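Local coordinates for orotidine 5'-phosphate decarboxylase (PDB 2CZE), which probably catalyses the decarboxylation of orotidine 5'-monophosphate to UMP, the last step of de novo UMP synthesis, and forms a homodimer, at residues 135-140 with 160-165; 25-30 with 53-58; 83-88 with 103-108. All blocks are in the same frame, centred on the assembly; numbering follows the deposited sequence.

In the fold
All three contacts are buried pairings of neighbouring strands in one eight-stranded parallel barrel, and all reach the bound UMP, so they differ less in depth than in chemistry. Interaction 2 joins strands 27-31 and 53-60 and is the ionic one, ending in a lysine and an aspartate beside the ribose. Interaction 1, strands 135-137 and 158-161, is backbone bonding between glycine-bearing segments, with a proline laid on the base. Interaction 3, strands 81-84 and 102-105, is largely apolar and runs out to the second subunit. Strand 81-84 bonds to strand 53-60 of interaction 2, while strand 102-105 bonds to strand 135-137 of interaction 1, so interaction 3 sits between the other two.

Interaction 1 of 3, residues 135-140 with 160-165; sequences GVIAPG and LAPGIG. With U5P (uridine-5'-monophosphate), chain C.
Leu160 O takes two contacts from the neighbouring strand: a hydrogen bond from Ala138 N (3.1 Å) and a C-H...O contact from Ile137 CA. The amide of Leu160 in turn gives a nearly straight bond (175°) to Val136 O at 2.9 Å. These links set Ile137 and Leu160 level as a parallel pair. Farther along, Gly140 N reaches Pro162 O, 2.8 Å away, in a bond bent at the hydrogen (130°).

Glycine fits position 140 because a CB would run into Pro162 O and the end of Ile164, whose CD1 lies 3.9 Å from Gly140 CA. Gly163 has a positive phi of 94°, at which a CB would press on the preceding carbonyl oxygen. Proline at 162 offers a rigid apolar ring. Its CD meets Ala138 O and Ile137 CG2, while CG stands over the middle of the uracil, 3.4 Å from U5P N3, and CB lies 3.6 Å from U5P C2; one face of the base is thereby covered by hydrocarbon. Ile137 sends CG2 anti to the backbone N, which brings that methyl beside both the proline and the O4 edge of the base, while its CD1 meets Leu160 CB, the two side chains crossing at about a right angle. Pro162 to Gly165 belong to the substrate-binding segment.

This is the sixth-to-seventh strand step of the TIM barrel, a beta-alpha-beta unit connected through helix 143-152, whose Ile146 packs on Ala138 and Ala161. Leu160 and Pro162 lean on Ile183 of strand 181-184, and on the other flank strand 135-137 bonds through its backbone to Met104 of strand 102-105.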
# COMPACT_ATOMS: atom_id res chain seq x y z
N GLY A 135 6.85 16.54 -2.46
CA GLY A 135 6.17 16.96 -1.25
C GLY A 135 6.04 15.83 -0.24
O GLY A 135 6.53 14.72 -0.46
N VAL A 136 5.38 16.12 0.88
CA VAL A 136 5.17 15.14 1.93
C VAL A 136 3.75 15.25 2.45
O VAL A 136 3.10 16.30 2.29
CB VAL A 136 6.11 15.34 3.16
CG1 VAL A 136 7.57 15.18 2.75
CG2 VAL A 136 5.88 16.73 3.77
N ILE A 137 3.28 14.16 3.05
CA ILE A 137 1.96 14.12 3.66
C ILE A 137 2.09 14.53 5.13
O ILE A 137 2.92 13.98 5.86
CB ILE A 137 1.35 12.70 3.62
CG1 ILE A 137 1.05 12.30 2.18
CG2 ILE A 137 0.06 12.63 4.47
CD1 ILE A 137 0.12 13.26 1.46
N ALA A 138 1.27 15.51 5.54
CA ALA A 138 1.22 16.01 6.92
C ALA A 138 -0.24 15.93 7.32
O ALA A 138 -1.12 15.98 6.47
CB ALA A 138 1.71 17.45 6.99
N PRO A 139 -0.54 15.83 8.63
CA PRO A 139 -1.91 15.72 9.15
C PRO A 139 -2.83 16.94 9.21
O PRO A 139 -2.68 17.81 10.07
CB PRO A 139 -1.71 15.09 10.53
CG PRO A 139 -0.43 15.68 10.98
CD PRO A 139 0.45 15.64 9.72
N GLY A 140 -3.82 16.96 8.30
CA GLY A 140 -4.78 18.04 8.27
C GLY A 140 -5.60 18.05 9.55
O GLY A 140 -6.18 19.07 9.93
N LEU A 160 1.31 18.49 1.68
CA LEU A 160 -0.07 18.23 1.26
C LEU A 160 -0.76 17.68 2.51
O LEU A 160 -0.23 16.78 3.18
CB LEU A 160 -0.11 17.21 0.11
CG LEU A 160 0.63 17.67 -1.16
CD1 LEU A 160 2.10 17.30 -1.08
CD2 LEU A 160 -0.01 17.03 -2.39
N ALA A 161 -1.93 18.21 2.83
CA ALA A 161 -2.62 17.79 4.04
C ALA A 161 -4.01 17.22 3.85
O ALA A 161 -4.95 17.94 3.51
CB ALA A 161 -2.70 18.98 5.02
N PRO A 162 -4.16 15.90 4.06
CA PRO A 162 -5.46 15.24 3.94
C PRO A 162 -6.08 15.30 5.35
O PRO A 162 -5.41 15.75 6.29
CB PRO A 162 -5.10 13.82 3.52
CG PRO A 162 -3.81 13.59 4.26
CD PRO A 162 -3.07 14.91 4.11
N GLY A 163 -7.32 14.87 5.50
CA GLY A 163 -7.96 14.94 6.81
C GLY A 163 -8.78 16.21 6.99
O GLY A 163 -9.11 16.59 8.11
N ILE A 164 -9.09 16.87 5.87
CA ILE A 164 -9.87 18.10 5.88
C ILE A 164 -11.34 17.78 5.59
O ILE A 164 -11.65 17.13 4.60
CB ILE A 164 -9.36 19.07 4.80
CG1 ILE A 164 -7.86 19.35 5.01
CG2 ILE A 164 -10.17 20.38 4.85
CD1 ILE A 164 -7.51 20.00 6.35
N GLY A 165 -12.25 18.24 6.45
CA GLY A 165 -13.66 17.98 6.23
C GLY A 165 -14.18 16.80 7.04
O GLY A 165 -14.40 16.89 8.24
N1 U5P C . -5.23 9.97 3.23
C2 U5P C . -5.70 10.42 4.48
N3 U5P C . -4.79 10.57 5.53
C4 U5P C . -3.43 10.29 5.35
C5 U5P C . -2.97 9.84 4.11
C6 U5P C . -3.87 9.68 3.07
O2 U5P C . -6.89 10.66 4.67
O4 U5P C . -2.64 10.45 6.28
C1' U5P C . -6.14 9.89 2.07
C2' U5P C . -7.39 9.03 2.33
O2' U5P C . -7.10 7.68 1.98
C3' U5P C . -8.34 9.62 1.29
C4' U5P C . -8.02 11.11 1.39
O3' U5P C . -8.05 9.12 -0.02
O4' U5P C . -6.63 11.20 1.75
C5' U5P C . -8.86 11.76 2.49
O5' U5P C . -10.23 11.71 2.09
P U5P C . -11.42 12.30 3.00
O1P U5P C . -12.71 11.72 2.57
O2P U5P C . -11.37 13.90 2.85
O3P U5P C . -11.08 11.96 4.53

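Interaction 2 of 3, residues 25-30 with 53-58; sequences ISMIKV and EIIADL. With U5P (uridine-5'-monophosphate), chain C.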
# COMPACT_ATOMS: atom_id res chain seq x y z
N ILE A 25 -10.42 23.37 -8.12
CA ILE A 25 -9.32 22.53 -7.67
C ILE A 25 -7.99 22.72 -8.42
O ILE A 25 -7.95 23.27 -9.51
CB ILE A 25 -9.71 21.02 -7.74
CG1 ILE A 25 -9.85 20.58 -9.20
CG2 ILE A 25 -11.02 20.79 -6.99
CD1 ILE A 25 -10.18 19.11 -9.37
N SER A 26 -6.92 22.23 -7.81
CA SER A 26 -5.58 22.31 -8.38
C SER A 26 -5.14 20.96 -8.95
O SER A 26 -4.43 20.92 -9.94
CB SER A 26 -4.57 22.76 -7.33
OG SER A 26 -4.77 24.12 -6.98
N MET A 27 -5.54 19.87 -8.29
CA MET A 27 -5.18 18.52 -8.73
C MET A 27 -6.24 17.53 -8.30
O MET A 27 -7.12 17.85 -7.52
CB MET A 27 -3.85 18.08 -8.10
CG MET A 27 -2.61 18.85 -8.51
SD MET A 27 -1.14 18.02 -7.81
CE MET A 27 0.04 19.40 -7.73
N ILE A 28 -6.14 16.31 -8.81
CA ILE A 28 -7.03 15.22 -8.44
C ILE A 28 -6.17 14.11 -7.86
O ILE A 28 -5.08 13.81 -8.38
CB ILE A 28 -7.77 14.66 -9.67
CG1 ILE A 28 -8.72 15.74 -10.20
CG2 ILE A 28 -8.48 13.34 -9.32
CD1 ILE A 28 -9.40 15.37 -11.51
N LYS A 29 -6.63 13.49 -6.77
CA LYS A 29 -5.88 12.40 -6.15
C LYS A 29 -6.69 11.12 -6.29
O LYS A 29 -7.85 11.07 -5.89
CB LYS A 29 -5.64 12.69 -4.66
CG LYS A 29 -4.73 11.65 -3.97
CD LYS A 29 -4.43 12.01 -2.50
CE LYS A 29 -5.62 11.66 -1.58
NZ LYS A 29 -5.86 10.18 -1.48
N VAL A 30 -6.10 10.09 -6.90
CA VAL A 30 -6.78 8.81 -7.04
C VAL A 30 -6.13 7.83 -6.07
O VAL A 30 -4.93 7.92 -5.80
CB VAL A 30 -6.72 8.26 -8.50
CG1 VAL A 30 -7.10 9.38 -9.49
CG2 VAL A 30 -5.37 7.68 -8.80
N GLU A 53 -3.35 18.00 -12.95
CA GLU A 53 -2.42 16.93 -12.65
C GLU A 53 -3.07 15.88 -11.77
O GLU A 53 -4.00 16.20 -11.02
CB GLU A 53 -1.17 17.48 -11.97
CG GLU A 53 -0.26 18.22 -12.94
CD GLU A 53 1.03 18.62 -12.28
OE1 GLU A 53 0.96 19.38 -11.29
OE2 GLU A 53 2.11 18.19 -12.74
N ILE A 54 -2.57 14.65 -11.84
CA ILE A 54 -3.12 13.55 -11.05
C ILE A 54 -2.11 12.94 -10.09
O ILE A 54 -1.00 12.58 -10.49
CB ILE A 54 -3.62 12.38 -11.94
CG1 ILE A 54 -4.57 12.89 -13.04
CG2 ILE A 54 -4.29 11.33 -11.06
CD1 ILE A 54 -5.78 13.66 -12.53
N ILE A 55 -2.50 12.82 -8.83
CA ILE A 55 -1.66 12.20 -7.81
C ILE A 55 -2.22 10.79 -7.57
O ILE A 55 -3.42 10.64 -7.33
CB ILE A 55 -1.75 12.95 -6.46
CG1 ILE A 55 -1.20 14.37 -6.60
CG2 ILE A 55 -0.98 12.16 -5.39
CD1 ILE A 55 -1.54 15.27 -5.37
N ALA A 56 -1.37 9.77 -7.66
CA ALA A 56 -1.80 8.39 -7.40
C ALA A 56 -1.38 8.13 -5.96
O ALA A 56 -0.19 7.96 -5.68
CB ALA A 56 -1.10 7.41 -8.33
N ASP A 57 -2.36 8.11 -5.06
CA ASP A 57 -2.10 7.88 -3.63
C ASP A 57 -2.10 6.38 -3.42
O ASP A 57 -3.11 5.80 -3.03
CB ASP A 57 -3.20 8.54 -2.78
CG ASP A 57 -2.88 8.54 -1.29
OD1 ASP A 57 -1.80 8.02 -0.90
OD2 ASP A 57 -3.70 9.05 -0.50
N LEU A 58 -0.96 5.75 -3.70
CA LEU A 58 -0.85 4.30 -3.60
C LEU A 58 -0.31 3.84 -2.26
O LEU A 58 -0.45 2.68 -1.92
CB LEU A 58 0.06 3.76 -4.71
CG LEU A 58 -0.19 4.24 -6.15
CD1 LEU A 58 0.81 3.54 -7.10
CD2 LEU A 58 -1.63 3.93 -6.57
N1 U5P C . -5.23 9.97 3.23
C2 U5P C . -5.70 10.42 4.48
N3 U5P C . -4.79 10.57 5.53
C4 U5P C . -3.43 10.29 5.35
C5 U5P C . -2.97 9.84 4.11
C6 U5P C . -3.87 9.68 3.07
O2 U5P C . -6.89 10.66 4.67
O4 U5P C . -2.64 10.45 6.28
C1' U5P C . -6.14 9.89 2.07
C2' U5P C . -7.39 9.03 2.33
O2' U5P C . -7.10 7.68 1.98
C3' U5P C . -8.34 9.62 1.29
C4' U5P C . -8.02 11.11 1.39
O3' U5P C . -8.05 9.12 -0.02
O4' U5P C . -6.63 11.20 1.75
C5' U5P C . -8.86 11.76 2.49
O5' U5P C . -10.23 11.71 2.09
P U5P C . -11.42 12.30 3.00
O1P U5P C . -12.71 11.72 2.57
O2P U5P C . -11.37 13.90 2.85
O3P U5P C . -11.08 11.96 4.53
O HOH W 1 -2.77 20.71 -12.07
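Lys29 crosses Asp57 obliquely, meeting it from CG to NZ. Its CB lies near Ile55 O; CG meets Asp57 CB at 3.7 Å; CD comes alongside the carboxylate; CE passes 3.5 Å from U5P O4'. Bends at chi3 (78°) and chi4 (67°) then turn NZ back to Asp57 OD2 in a 2.6 Å salt bridge, made to the oxygen's anti lone pair, and to U5P O3', a hydrogen bond of 2.8 Å. A methionine in its place would probably leave Asp57 OD2 and the ribose hydroxyl without their shared donor and the carboxylate less firmly oriented.

Lysine suits the site because its long alkyl chain can ride over Ile55 before the ammonium reaches the bound nucleotide. On the same face, Met27 SD touches Ile55 CD1 (3.7 Å). On the other face Ile28 and Ile54 lie side by side, Ile28 CB to Ile54 CD1 3.6 Å, and Val30 joins them under Ile43 of helix 42-50. Parallel backbone bonds, such as Asp57 N to Val30 O at 2.7 Å, fix the register. Asp57 OD1 also pairs with the proton donor Lys59, and with Asp62 of the second subunit these residues form the Lys-Asp-Lys-Asp array characteristic of OMP decarboxylases.

Interaction 3 of 3, residues 83-88 with 103-108; sequences IVHTFV and IMVVEM. With U5P (uridine-5'-monophosphate), chain C.
Ile83 and Val84 run parallel to Ile103 and Met104 in register, with Val84 N bonded to Ile103 O (2.9 Å) and Val105 N to Val84 O (3.0 Å). Toward the barrel interior, Ile83 CG1 packs on Ile103 CB and Ile83 CG2 on Val105 CG2 at 3.8 Å; beta-branched side chains suit these strands and pack closely across them. On the outer face Val84 meets Met104, whose flexible thioether fits beneath helix 121-131. The two strands and helix 90-97 make one beta-alpha-beta crossover of the TIM barrel.

Beyond the strands, Thr86 takes chi1 -55°, which turns OG1 to donate to Val105 O at 2.8 Å, from 34° out of the carbonyl plane; Met104 CE rests against the same hydroxyl. His85 is flanked on opposite faces: Val105 CG2 makes a CH-pi contact 4.2 Å from the ring centroid, and Phe87 CE1 sits over the other side. Met108 SD approaches in the ring plane at the edge, 3.7 Å from His85 CE1, while Met108 CB touches U5P O4 at 3.1 Å. The polar end of the histidine is used across the dimer interface, where His85 NE2 bonds to Ala61 O of the second subunit, and Phe87 stacks on Phe87 of that subunit.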
# COMPACT_ATOMS: atom_id res chain seq x y z
N ILE A 83 2.40 8.67 -4.27
CA ILE A 83 2.63 8.77 -2.83
C ILE A 83 3.21 7.44 -2.35
O ILE A 83 2.69 6.36 -2.67
CB ILE A 83 1.32 9.09 -2.07
CG1 ILE A 83 0.82 10.48 -2.47
CG2 ILE A 83 1.56 9.04 -0.55
CD1 ILE A 83 -0.45 10.92 -1.75
N VAL A 84 4.30 7.53 -1.60
CA VAL A 84 4.99 6.37 -1.06
C VAL A 84 5.22 6.53 0.43
O VAL A 84 5.42 7.64 0.93
CB VAL A 84 6.36 6.18 -1.77
CG1 VAL A 84 6.14 5.99 -3.26
CG2 VAL A 84 7.26 7.41 -1.54
N HIS A 85 5.18 5.42 1.15
CA HIS A 85 5.43 5.46 2.58
C HIS A 85 6.93 5.60 2.81
O HIS A 85 7.73 5.18 1.96
CB HIS A 85 4.95 4.19 3.25
CG HIS A 85 3.58 4.29 3.82
ND1 HIS A 85 3.27 5.14 4.87
CD2 HIS A 85 2.43 3.65 3.51
CE1 HIS A 85 1.99 5.02 5.17
NE2 HIS A 85 1.46 4.12 4.36
N THR A 86 7.31 6.18 3.94
CA THR A 86 8.71 6.33 4.28
C THR A 86 9.15 5.20 5.22
O THR A 86 10.32 4.80 5.21
CB THR A 86 8.98 7.69 5.02
OG1 THR A 86 8.50 8.78 4.22
CG2 THR A 86 10.48 7.87 5.25
N PHE A 87 8.22 4.67 6.01
CA PHE A 87 8.58 3.65 7.00
C PHE A 87 9.18 2.34 6.47
O PHE A 87 9.86 1.63 7.20
CB PHE A 87 7.41 3.35 7.96
CG PHE A 87 6.31 2.48 7.38
CD1 PHE A 87 5.11 3.04 6.94
CD2 PHE A 87 6.44 1.09 7.36
CE1 PHE A 87 4.05 2.23 6.48
CE2 PHE A 87 5.38 0.26 6.91
CZ PHE A 87 4.19 0.84 6.48
N VAL A 88 8.95 2.03 5.19
CA VAL A 88 9.48 0.80 4.61
C VAL A 88 10.96 0.94 4.24
O VAL A 88 11.61 -0.02 3.84
CB VAL A 88 8.60 0.37 3.40
CG1 VAL A 88 9.23 -0.77 2.64
CG2 VAL A 88 7.24 -0.07 3.91
N ILE A 103 5.69 11.77 -3.46
CA ILE A 103 5.26 12.47 -2.26
C ILE A 103 5.47 11.44 -1.16
O ILE A 103 4.98 10.32 -1.26
CB ILE A 103 3.78 12.87 -2.34
CG1 ILE A 103 3.60 13.97 -3.40
CG2 ILE A 103 3.31 13.32 -0.99
CD1 ILE A 103 2.14 14.24 -3.81
N MET A 104 6.23 11.81 -0.13
CA MET A 104 6.53 10.89 0.97
C MET A 104 5.63 11.10 2.18
O MET A 104 5.39 12.22 2.59
CB MET A 104 7.99 11.04 1.40
CG MET A 104 9.00 10.66 0.32
SD MET A 104 10.70 11.06 0.80
CE MET A 104 10.98 9.86 2.11
N VAL A 105 5.12 10.01 2.74
CA VAL A 105 4.29 10.12 3.93
C VAL A 105 5.20 10.43 5.13
O VAL A 105 6.16 9.70 5.39
CB VAL A 105 3.55 8.80 4.22
CG1 VAL A 105 2.70 8.96 5.49
CG2 VAL A 105 2.66 8.42 3.03
N VAL A 106 4.89 11.50 5.85
CA VAL A 106 5.67 11.86 7.03
C VAL A 106 4.82 11.59 8.27
O VAL A 106 5.27 10.90 9.18
CB VAL A 106 6.13 13.34 6.97
CG1 VAL A 106 6.63 13.79 8.33
CG2 VAL A 106 7.29 13.47 5.94
N GLU A 107 3.61 12.12 8.31
CA GLU A 107 2.72 11.86 9.45
C GLU A 107 1.29 11.76 8.93
O GLU A 107 0.83 12.66 8.21
CB GLU A 107 2.83 12.95 10.52
CG GLU A 107 1.83 12.73 11.64
CD GLU A 107 2.08 13.58 12.87
OE1 GLU A 107 1.15 13.64 13.72
OE2 GLU A 107 3.18 14.17 13.00
N MET A 108 0.57 10.70 9.30
CA MET A 108 -0.80 10.51 8.81
C MET A 108 -1.87 11.17 9.68
O MET A 108 -1.61 11.53 10.82
CB MET A 108 -1.08 9.02 8.61
CG MET A 108 -0.26 8.40 7.48
SD MET A 108 -0.55 6.62 7.25
CE MET A 108 -2.17 6.64 6.40
N1 U5P C . -5.23 9.97 3.23
C2 U5P C . -5.70 10.42 4.48
N3 U5P C . -4.79 10.57 5.53
C4 U5P C . -3.43 10.29 5.35
C5 U5P C . -2.97 9.84 4.11
C6 U5P C . -3.87 9.68 3.07
O2 U5P C . -6.89 10.66 4.67
O4 U5P C . -2.64 10.45 6.28
C1' U5P C . -6.14 9.89 2.07
C2' U5P C . -7.39 9.03 2.33
O2' U5P C . -7.10 7.68 1.98
C3' U5P C . -8.34 9.62 1.29
C4' U5P C . -8.02 11.11 1.39
O3' U5P C . -8.05 9.12 -0.02
O4' U5P C . -6.63 11.20 1.75
C5' U5P C . -8.86 11.76 2.49
O5' U5P C . -10.23 11.71 2.09
P U5P C . -11.42 12.30 3.00
O1P U5P C . -12.71 11.72 2.57
O2P U5P C . -11.37 13.90 2.85
O3P U5P C . -11.08 11.96 4.53